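Local coordinates for cellulose binding protein (PDB 4JJO) that probably binds cellulose and loosens plant cell walls, forming the two-domain expansin part of a longer polypeptide that is likely to be an endoglucanase, at residues T17-G21 and N22-P26; V35-S39 and P40-G44; H70-E73 and V74-D78. All coordinates share one frame; numbering follows the deposited sequence. Where two conformers were deposited one is given.

Contact 1: residues T17-G21 and N22-P26; sequences TIANG and NCSMP
Asn20 and Met25 face each other across a tight hairpin-like reversal, paired by two kinds of hydrogen bond: those between backbones and one from a side chain. The backbone set makes them an antiparallel hydrogen-bonded pair, the one bridge here. Asn20 N gives its hydrogen to Met25 O at 2.8 Å, while Met25 N returns a bond to Asn20 O at 3.0 Å. Beyond the bridge, a type I turn from Gly21 to Ser24 reverses the chain, closed by Ser24 N on Gly21 O at 2.9 Å.

The side-chain bond comes from the Asn20 amide. With CG beside the backbone N and anti to the carbonyl carbon (chi1 -60°), the group folds back along its own N-H, and ND2 reaches Met25 O at 2.9 Å in a nearly straight bond (163° at the hydrogen). That single carbonyl oxygen therefore has two donors from one residue, with ND2 tilted out of the carbonyl plane and the backbone N lying in it. The other end of the amide is held too, as OD1 accepts from Asn16 N, fixing the rotation of the group.

Carbon contacts are few. Ala19 CB rests against Ser24 CB at 3.7 Å, and Ala19 CA makes a C-H...O contact to Met25 O at 3.5 Å.

The reversal belongs to the long loop between strands 3-10 and 34-38 of the first domain. A disulfide from Cys23 to Cys48 ties its turn to another loop. Further contacts run to the second domain, where Ser24 OG bonds Tyr153 O, Ile18 O accepts from Arg113 NH1, and Pro26 packs on Gln126 and Leu128 of strand 124-128.

Contact 2: residues V35-S39 and P40-G44; sequences VAVSS and PEYSG
Ser38 and Glu41 meet at the start of helix 39-42, where a strand of the double-psi beta-barrel domain gives way to a single short helical turn. Ser38 is the N-cap, and its OG donates to Glu41 OE2 at 2.7 Å, on the carboxylate lone pair that faces away from the other oxygen. The hydroxyl gets there because OG sits between the backbone N and the carbonyl carbon (chi1 63°), while the extended Glu41 chain lies back alongside it, bringing CG to 3.3 Å from the same OG.

The backbone secures the turn. Ser38 O receives Tyr42 N at 2.7 Å, and one residue further on Ser43 N bonds Ser39 O at 3.1 Å. Val37 CG2 packs against Tyr42, 3.9 Å from its CB and at the ring edge.

A second shell keeps the glutamate in place. In a classical capping box its carboxylate would bond the backbone N of the N-cap directly; here a water accepts from Ser38 N instead, and the oxygen of this water donates to Glu41 OE2. Gly75 N probably gives OE2 a further bond, and Tyr99 OH is bound to OE1, so each oxygen has a partner. Tyr42 OH donates to Asp152 O, which links the helix to the second domain. At the helix end, where Ser43 turns to positive phi, a water donates to Ser39 O and accepts from Gly44 N at 2.8 Å.

Contact 3: residues H70-E73 and V74-D78; sequences HGCE and VGHLD
Cys72 and His76 illustrate a sulfur-aromatic contact set up by a turn: SG stands 3.6 Å above the centre of the imidazole, only 2° from the ring normal. The sulfur is thus spread evenly over all five ring atoms and does not favour one edge. Two torsions bring it there. His76 CG is anti to the backbone N (chi1 175°), which turns one face of the ring to Cys72, while Cys72 carries SG beside its own N and anti to its carbonyl carbon (chi1 -72°), beneath the ring. Cys72 CB joins in with a CH-pi contact over the same face and also lies 3.3 Å from His76 O.

A type II turn from Glu73 to His76 carries the chain between the two residues and is closed by His76 N on Glu73 O at 3.0 Å. Gly75 supplies the positive phi at its third position.

Water completes the polar detail. One water sits in the plane of the imidazole at its edge, 2.6 Å from ND1, and accepts from Glu73 N, so this side of the ring is tied to the turn as well. NE2 bonds Thr8 OG1, and the rotation of the imidazole is fixed at both nitrogens. Glu73 bends back at chi2, letting OE1 accept at 2.6 Å from a second water that in turn accepts from Val74 N.

The turn joins strand 59-69 to strand 76-80. A disulfide binds Cys72 to Cys69 at the end of the first of these, Asp78 OD1 and the His76 ring share Thr8 of the parallel strand 3-10, and Val74 leans on Pro40 and Glu41 of helix 39-42.

Overall arrangement
From the N terminus the three contacts follow in series, none crossing or enclosing another, and all lie in the double-psi beta-barrel domain. Contact 1 closes a reversal in the loop after strand 3-10, facing the C-terminal domain. Contact 2 leads from strand 34-38 into the short helix, whose Tyr42 hydroxyl packs against Asn22 and Cys23 of contact 1. Contact 3 turns the chain from strand 59-69 into strand 76-80, the antiparallel neighbour of strand 34-38; Ala36 N probably bonds Asp78 O there. Centres of contacts 2 and 3 are about 8 Å apart, whereas contact 1 is about 15 Å from contact 2 and about 20 Å from contact 3.

Contact 1: residues T17-G21 and N22-P26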
ATOM      1  N   THR A  17      -2.974  -7.662  13.825  1.00 28.70           N
ATOM      2  CA  THR A  17      -3.039  -8.591  12.702  1.00 27.87           C
ATOM      3  C   THR A  17      -4.191  -8.288  11.741  1.00 26.66           C
ATOM      4  O   THR A  17      -4.500  -9.095  10.864  1.00 26.97           O
ATOM      5  CB  THR A  17      -3.177 -10.045  13.196  1.00 29.74           C
ATOM      6  OG1 THR A  17      -4.322 -10.159  14.051  1.00 30.24           O
ATOM      7  CG2 THR A  17      -1.939 -10.469  13.968  1.00 31.47           C
ATOM      8  N   ILE A  18      -4.817  -7.127  11.900  1.00 25.59           N
ATOM      9  CA  ILE A  18      -5.973  -6.769  11.079  1.00 24.16           C
ATOM     10  C   ILE A  18      -5.699  -5.585  10.153  1.00 22.30           C
ATOM     11  O   ILE A  18      -5.857  -5.692   8.937  1.00 20.72           O
ATOM     12  CB  ILE A  18      -7.197  -6.436  11.953  1.00 24.47           C
ATOM     13  CG1 ILE A  18      -7.666  -7.682  12.705  1.00 26.32           C
ATOM     14  CG2 ILE A  18      -8.326  -5.885  11.094  1.00 23.19           C
ATOM     15  CD1 ILE A  18      -8.846  -7.435  13.623  1.00 27.58           C
ATOM     16  N   ALA A  19      -5.302  -4.457  10.733  1.00 22.19           N
ATOM     17  CA  ALA A  19      -5.129  -3.224   9.973  1.00 21.59           C
ATOM     18  C   ALA A  19      -4.136  -2.288  10.657  1.00 21.02           C
ATOM     19  O   ALA A  19      -4.355  -1.850  11.790  1.00 22.02           O
ATOM     20  CB  ALA A  19      -6.473  -2.531   9.800  1.00 21.67           C
ATOM     21  N   ASN A  20      -3.049  -1.979   9.961  1.00 19.44           N
ATOM     22  CA  ASN A  20      -2.008  -1.115  10.507  1.00 19.67           C
ATOM     23  C   ASN A  20      -1.770   0.104   9.627  1.00 18.91           C
ATOM     24  O   ASN A  20      -1.514  -0.019   8.427  1.00 19.09           O
ATOM     25  CB  ASN A  20      -0.712  -1.899  10.681  1.00 20.18           C
ATOM     26  CG  ASN A  20      -0.871  -3.079  11.617  1.00 21.63           C
ATOM     27  OD1 ASN A  20      -0.671  -2.958  12.825  1.00 22.89           O
ATOM     28  ND2 ASN A  20      -1.243  -4.228  11.062  1.00 21.41           N
ATOM     29  N   GLY A  21      -1.855   1.282  10.234  1.00 18.73           N
ATOM     30  CA  GLY A  21      -1.759   2.529   9.501  1.00 18.65           C
ATOM     31  C   GLY A  21      -3.062   2.808   8.781  1.00 18.95           C
ATOM     32  O   GLY A  21      -3.943   1.947   8.735  1.00 19.83           O
ATOM     33  N   ASN A  22      -3.198   4.007   8.225  1.00 18.92           N
ATOM     34  CA  ASN A  22      -4.398   4.355   7.481  1.00 19.06           C
ATOM     35  C   ASN A  22      -4.564   3.441   6.270  1.00 18.28           C
ATOM     36  O   ASN A  22      -5.677   3.234   5.788  1.00 17.78           O
ATOM     37  CB  ASN A  22      -4.355   5.820   7.048  1.00 19.78           C
ATOM     38  CG  ASN A  22      -5.742   6.411   6.866  1.00 21.25           C
ATOM     39  OD1 ASN A  22      -6.697   5.709   6.532  1.00 21.88           O
ATOM     40  ND2 ASN A  22      -5.858   7.709   7.098  1.00 21.48           N
ATOM     41  N   CYS A  23      -3.454   2.885   5.793  1.00 17.55           N
ATOM     42  CA  CYS A  23      -3.475   1.966   4.656  1.00 17.49           C
ATOM     43  C   CYS A  23      -3.986   0.571   5.031  1.00 17.65           C
ATOM     44  O   CYS A  23      -4.160  -0.284   4.161  1.00 17.68           O
ATOM     45  CB  CYS A  23      -2.077   1.851   4.046  1.00 17.76           C
ATOM     46  SG  CYS A  23      -1.494   3.346   3.220  1.00 18.54           S
ATOM     47  N   SER A  24      -4.216   0.344   6.320  1.00 18.13           N
ATOM     48  CA  SER A  24      -4.735  -0.934   6.806  1.00 18.01           C
ATOM     49  C   SER A  24      -3.897  -2.134   6.361  1.00 18.02           C
ATOM     50  O   SER A  24      -4.434  -3.139   5.895  1.00 17.49           O
ATOM     51  CB  SER A  24      -6.182  -1.127   6.351  1.00 17.17           C
ATOM     52  OG  SER A  24      -6.974  -0.007   6.705  1.00 16.24           O
ATOM     53  N   MET A  25      -2.583  -2.028   6.513  1.00 18.37           N
ATOM     54  CA  MET A  25      -1.692  -3.124   6.170  0.61 19.28           C
ATOM     55  C   MET A  25      -1.931  -4.308   7.104  1.00 20.49           C
ATOM     56  O   MET A  25      -2.198  -4.122   8.292  1.00 21.36           O
ATOM     57  CB  MET A  25      -0.234  -2.670   6.265  0.61 19.57           C
ATOM     58  CG  MET A  25       0.145  -1.568   5.285  0.61 18.83           C
ATOM     59  SD  MET A  25      -0.240  -1.982   3.572  0.61 29.34           S
ATOM     60  CE  MET A  25       0.601  -0.652   2.710  0.61 32.86           C
ATOM     61  N   PRO A  26      -1.833  -5.536   6.566  1.00 20.70           N
ATOM     62  CA  PRO A  26      -2.018  -6.724   7.409  1.00 22.37           C
ATOM     63  C   PRO A  26      -1.031  -6.752   8.576  1.00 23.35           C
ATOM     64  O   PRO A  26      -1.345  -7.274   9.645  1.00 23.67           O
ATOM     65  CB  PRO A  26      -1.735  -7.887   6.452  1.00 23.47           C
ATOM     66  CG  PRO A  26      -1.949  -7.341   5.095  1.00 22.84           C
ATOM     67  CD  PRO A  26      -1.587  -5.890   5.157  1.00 21.33           C
TER

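Contact 2: residues V35-S39 and P40-G44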
ATOM      1  N   VAL A  35       6.471   4.639   6.570  1.00 15.05           N
ATOM      2  CA  VAL A  35       6.349   6.089   6.616  1.00 14.45           C
ATOM      3  C   VAL A  35       4.898   6.529   6.505  1.00 14.94           C
ATOM      4  O   VAL A  35       4.082   5.865   5.863  1.00 15.25           O
ATOM      5  CB  VAL A  35       7.153   6.735   5.468  1.00 14.37           C
ATOM      6  CG1 VAL A  35       6.597   6.297   4.121  1.00 13.78           C
ATOM      7  CG2 VAL A  35       7.152   8.250   5.590  1.00 14.83           C
ATOM      8  N   ALA A  36       4.583   7.646   7.154  1.00 14.63           N
ATOM      9  CA  ALA A  36       3.302   8.309   6.987  1.00 15.20           C
ATOM     10  C   ALA A  36       3.523   9.551   6.138  1.00 15.08           C
ATOM     11  O   ALA A  36       4.446  10.327   6.389  1.00 16.35           O
ATOM     12  CB  ALA A  36       2.720   8.685   8.330  1.00 15.95           C
ATOM     13  N   VAL A  37       2.679   9.737   5.130  1.00 13.95           N
ATOM     14  CA  VAL A  37       2.857  10.836   4.190  1.00 14.53           C
ATOM     15  C   VAL A  37       1.725  11.849   4.294  1.00 15.43           C
ATOM     16  O   VAL A  37       0.642  11.537   4.785  1.00 15.95           O
ATOM     17  CB  VAL A  37       2.947  10.325   2.738  1.00 12.93           C
ATOM     18  CG1 VAL A  37       4.187   9.460   2.555  1.00 13.15           C
ATOM     19  CG2 VAL A  37       1.689   9.555   2.355  1.00 12.81           C
ATOM     20  N   SER A  38       1.984  13.063   3.821  1.00 16.42           N
ATOM     21  CA  SER A  38       1.000  14.134   3.892  1.00 17.00           C
ATOM     22  C   SER A  38      -0.263  13.745   3.131  1.00 16.31           C
ATOM     23  O   SER A  38      -0.235  12.867   2.265  1.00 14.42           O
ATOM     24  CB  SER A  38       1.578  15.436   3.332  1.00 17.55           C
ATOM     25  OG  SER A  38       1.907  15.298   1.963  1.00 18.12           O
ATOM     26  N   SER A  39      -1.369  14.402   3.457  1.00 17.30           N
ATOM     27  CA  SER A  39      -2.657  14.051   2.877  1.00 18.20           C
ATOM     28  C   SER A  39      -2.654  14.134   1.353  1.00 17.06           C
ATOM     29  O   SER A  39      -3.204  13.257   0.695  1.00 16.02           O
ATOM     30  CB  SER A  39      -3.765  14.925   3.464  1.00 20.07           C
ATOM     31  OG  SER A  39      -3.969  14.620   4.834  1.00 20.59           O
ATOM     32  N   PRO A  40      -2.036  15.184   0.783  1.00 17.81           N
ATOM     33  CA  PRO A  40      -1.956  15.259  -0.681  1.00 17.27           C
ATOM     34  C   PRO A  40      -1.143  14.119  -1.299  1.00 16.02           C
ATOM     35  O   PRO A  40      -1.485  13.625  -2.372  1.00 16.01           O
ATOM     36  CB  PRO A  40      -1.262  16.605  -0.929  1.00 18.43           C
ATOM     37  CG  PRO A  40      -1.533  17.403   0.292  1.00 18.89           C
ATOM     38  CD  PRO A  40      -1.535  16.415   1.421  1.00 18.28           C
ATOM     39  N   GLU A  41      -0.075  13.712  -0.624  1.00 15.45           N
ATOM     40  CA  GLU A  41       0.766  12.627  -1.116  1.00 16.02           C
ATOM     41  C   GLU A  41       0.126  11.266  -0.850  1.00 16.21           C
ATOM     42  O   GLU A  41       0.368  10.308  -1.584  1.00 17.79           O
ATOM     43  CB  GLU A  41       2.159  12.705  -0.484  1.00 17.05           C
ATOM     44  CG  GLU A  41       2.947  13.940  -0.907  1.00 18.27           C
ATOM     45  CD  GLU A  41       4.284  14.061  -0.205  1.00 18.78           C
ATOM     46  OE1 GLU A  41       5.284  13.540  -0.740  1.00 20.27           O
ATOM     47  OE2 GLU A  41       4.338  14.690   0.872  1.00 17.85           O
ATOM     48  N   TYR A  42      -0.687  11.190   0.200  1.00 14.75           N
ATOM     49  CA  TYR A  42      -1.451   9.988   0.514  1.00 15.28           C
ATOM     50  C   TYR A  42      -2.457   9.725  -0.600  1.00 15.56           C
ATOM     51  O   TYR A  42      -2.722   8.577  -0.962  1.00 15.36           O
ATOM     52  CB  TYR A  42      -2.169  10.169   1.853  1.00 15.00           C
ATOM     53  CG  TYR A  42      -2.871   8.932   2.371  1.00 15.62           C
ATOM     54  CD1 TYR A  42      -2.151   7.819   2.769  1.00 15.95           C
ATOM     55  CD2 TYR A  42      -4.254   8.889   2.484  1.00 16.58           C
ATOM     56  CE1 TYR A  42      -2.787   6.695   3.257  1.00 16.65           C
ATOM     57  CE2 TYR A  42      -4.894   7.771   2.969  1.00 17.53           C
ATOM     58  CZ  TYR A  42      -4.158   6.674   3.349  1.00 17.40           C
ATOM     59  OH  TYR A  42      -4.791   5.554   3.837  1.00 18.12           O
ATOM     60  N   SER A  43      -3.022  10.806  -1.128  1.00 16.16           N
ATOM     61  CA  SER A  43      -3.823  10.746  -2.346  1.00 17.81           C
ATOM     62  C   SER A  43      -4.989   9.767  -2.235  1.00 17.98           C
ATOM     63  O   SER A  43      -5.199   8.934  -3.117  1.00 18.34           O
ATOM     64  CB  SER A  43      -2.927  10.357  -3.520  1.00 20.09           C
ATOM     65  OG  SER A  43      -3.573  10.581  -4.763  1.00 22.83           O
ATOM     66  N   GLY A  44      -5.752   9.877  -1.154  1.00 17.97           N
ATOM     67  CA  GLY A  44      -6.918   9.033  -0.958  1.00 18.17           C
ATOM     68  C   GLY A  44      -6.551   7.565  -0.894  1.00 17.27           C
ATOM     69  O   GLY A  44      -7.323   6.708  -1.331  1.00 17.84           O
TER
HETATM   70  O   HOH W   1       4.736  13.637   3.228  1.00 12.67           O
HETATM   71  O   HOH W   2      -5.528  12.130   0.542  1.00 16.49           O

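Contact 3: residues H70-E73 and V74-D78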
ATOM      1  N   HIS A  70      -1.646  13.640   8.771  1.00 26.64           N
ATOM      2  CA  HIS A  70      -2.574  14.737   8.525  1.00 30.38           C
ATOM      3  C   HIS A  70      -1.940  16.109   8.747  1.00 30.99           C
ATOM      4  O   HIS A  70      -2.300  17.075   8.076  1.00 32.41           O
ATOM      5  CB  HIS A  70      -3.813  14.594   9.414  1.00 34.82           C
ATOM      6  CG  HIS A  70      -4.635  13.379   9.116  1.00 36.76           C
ATOM      7  ND1 HIS A  70      -4.458  12.178   9.769  1.00 37.45           N
ATOM      8  CD2 HIS A  70      -5.644  13.181   8.234  1.00 37.68           C
ATOM      9  CE1 HIS A  70      -5.321  11.293   9.301  1.00 38.02           C
ATOM     10  NE2 HIS A  70      -6.053  11.878   8.369  1.00 38.20           N
ATOM     11  N   GLY A  71      -0.997  16.192   9.682  1.00 30.11           N
ATOM     12  CA  GLY A  71      -0.397  17.465  10.039  1.00 29.38           C
ATOM     13  C   GLY A  71       0.826  17.821   9.222  1.00 26.08           C
ATOM     14  O   GLY A  71       1.372  18.913   9.378  1.00 27.06           O
ATOM     15  N   CYS A  72       1.251  16.913   8.348  1.00 22.66           N
ATOM     16  CA  CYS A  72       2.456  17.115   7.552  1.00 20.88           C
ATOM     17  C   CYS A  72       2.196  17.931   6.288  1.00 19.97           C
ATOM     18  O   CYS A  72       1.226  17.690   5.565  1.00 18.29           O
ATOM     19  CB  CYS A  72       3.059  15.765   7.150  1.00 19.44           C
ATOM     20  SG  CYS A  72       3.850  14.817   8.480  1.00 24.52           S
ATOM     21  N   GLU A  73       3.066  18.900   6.029  1.00 19.74           N
ATOM     22  CA  GLU A  73       3.075  19.582   4.746  1.00 20.40           C
ATOM     23  C   GLU A  73       3.646  18.624   3.713  1.00 19.10           C
ATOM     24  O   GLU A  73       4.271  17.622   4.059  1.00 18.44           O
ATOM     25  CB  GLU A  73       3.943  20.843   4.797  1.00 21.14           C
ATOM     26  CG  GLU A  73       3.500  21.890   5.804  1.00 22.50           C
ATOM     27  CD  GLU A  73       2.159  22.511   5.458  1.00 24.28           C
ATOM     28  OE1 GLU A  73       1.646  22.246   4.352  1.00 24.15           O
ATOM     29  OE2 GLU A  73       1.619  23.267   6.293  1.00 25.78           O
ATOM     30  N   VAL A  74       3.429  18.928   2.441  1.00 19.29           N
ATOM     31  CA  VAL A  74       4.056  18.162   1.378  1.00 18.36           C
ATOM     32  C   VAL A  74       5.564  18.309   1.534  1.00 17.83           C
ATOM     33  O   VAL A  74       6.063  19.413   1.744  1.00 19.12           O
ATOM     34  CB  VAL A  74       3.627  18.669  -0.011  1.00 18.61           C
ATOM     35  CG1 VAL A  74       4.304  17.861  -1.105  1.00 18.07           C
ATOM     36  CG2 VAL A  74       2.113  18.608  -0.163  1.00 19.88           C
ATOM     37  N   GLY A  75       6.285  17.197   1.442  1.00 17.12           N
ATOM     38  CA  GLY A  75       7.724  17.206   1.646  1.00 17.95           C
ATOM     39  C   GLY A  75       8.123  16.786   3.050  1.00 17.19           C
ATOM     40  O   GLY A  75       9.293  16.519   3.317  1.00 16.80           O
ATOM     41  N   HIS A  76       7.147  16.724   3.949  1.00 18.15           N
ATOM     42  CA  HIS A  76       7.405  16.358   5.338  1.00 18.57           C
ATOM     43  C   HIS A  76       6.947  14.930   5.611  1.00 17.68           C
ATOM     44  O   HIS A  76       5.750  14.655   5.685  1.00 18.24           O
ATOM     45  CB  HIS A  76       6.699  17.335   6.281  1.00 21.25           C
ATOM     46  CG  HIS A  76       6.804  16.968   7.729  1.00 23.54           C
ATOM     47  ND1 HIS A  76       6.221  17.720   8.729  1.00 26.30           N
ATOM     48  CD2 HIS A  76       7.416  15.933   8.349  1.00 23.81           C
ATOM     49  CE1 HIS A  76       6.475  17.166   9.898  1.00 27.09           C
ATOM     50  NE2 HIS A  76       7.197  16.079   9.700  1.00 25.94           N
ATOM     51  N   LEU A  77       7.909  14.025   5.758  1.00 15.64           N
ATOM     52  CA  LEU A  77       7.614  12.629   6.047  1.00 15.91           C
ATOM     53  C   LEU A  77       7.627  12.362   7.543  1.00 16.84           C
ATOM     54  O   LEU A  77       8.425  12.934   8.283  1.00 17.44           O
ATOM     55  CB  LEU A  77       8.641  11.709   5.384  1.00 16.30           C
ATOM     56  CG  LEU A  77       8.777  11.699   3.861  1.00 16.33           C
ATOM     57  CD1 LEU A  77       9.840  10.686   3.467  1.00 16.69           C
ATOM     58  CD2 LEU A  77       7.457  11.376   3.189  1.00 15.74           C
ATOM     59  N   ASP A  78       6.738  11.481   7.983  1.00 17.09           N
ATOM     60  CA  ASP A  78       6.768  10.979   9.348  1.00 17.46           C
ATOM     61  C   ASP A  78       7.299   9.552   9.288  1.00 16.02           C
ATOM     62  O   ASP A  78       6.557   8.610   9.019  1.00 16.33           O
ATOM     63  CB  ASP A  78       5.370  11.022   9.970  1.00 18.78           C
ATOM     64  CG  ASP A  78       5.395  11.345  11.453  1.00 21.58           C
ATOM     65  OD1 ASP A  78       6.479  11.669  11.978  1.00 22.42           O
ATOM     66  OD2 ASP A  78       4.322  11.286  12.092  1.00 23.97           O
TER
HETATM   67  O   HOH W   3       4.990  19.903   8.095  1.00 19.56           O
HETATM   68  O   HOH W   4       2.180  21.465   1.933  1.00 29.48           O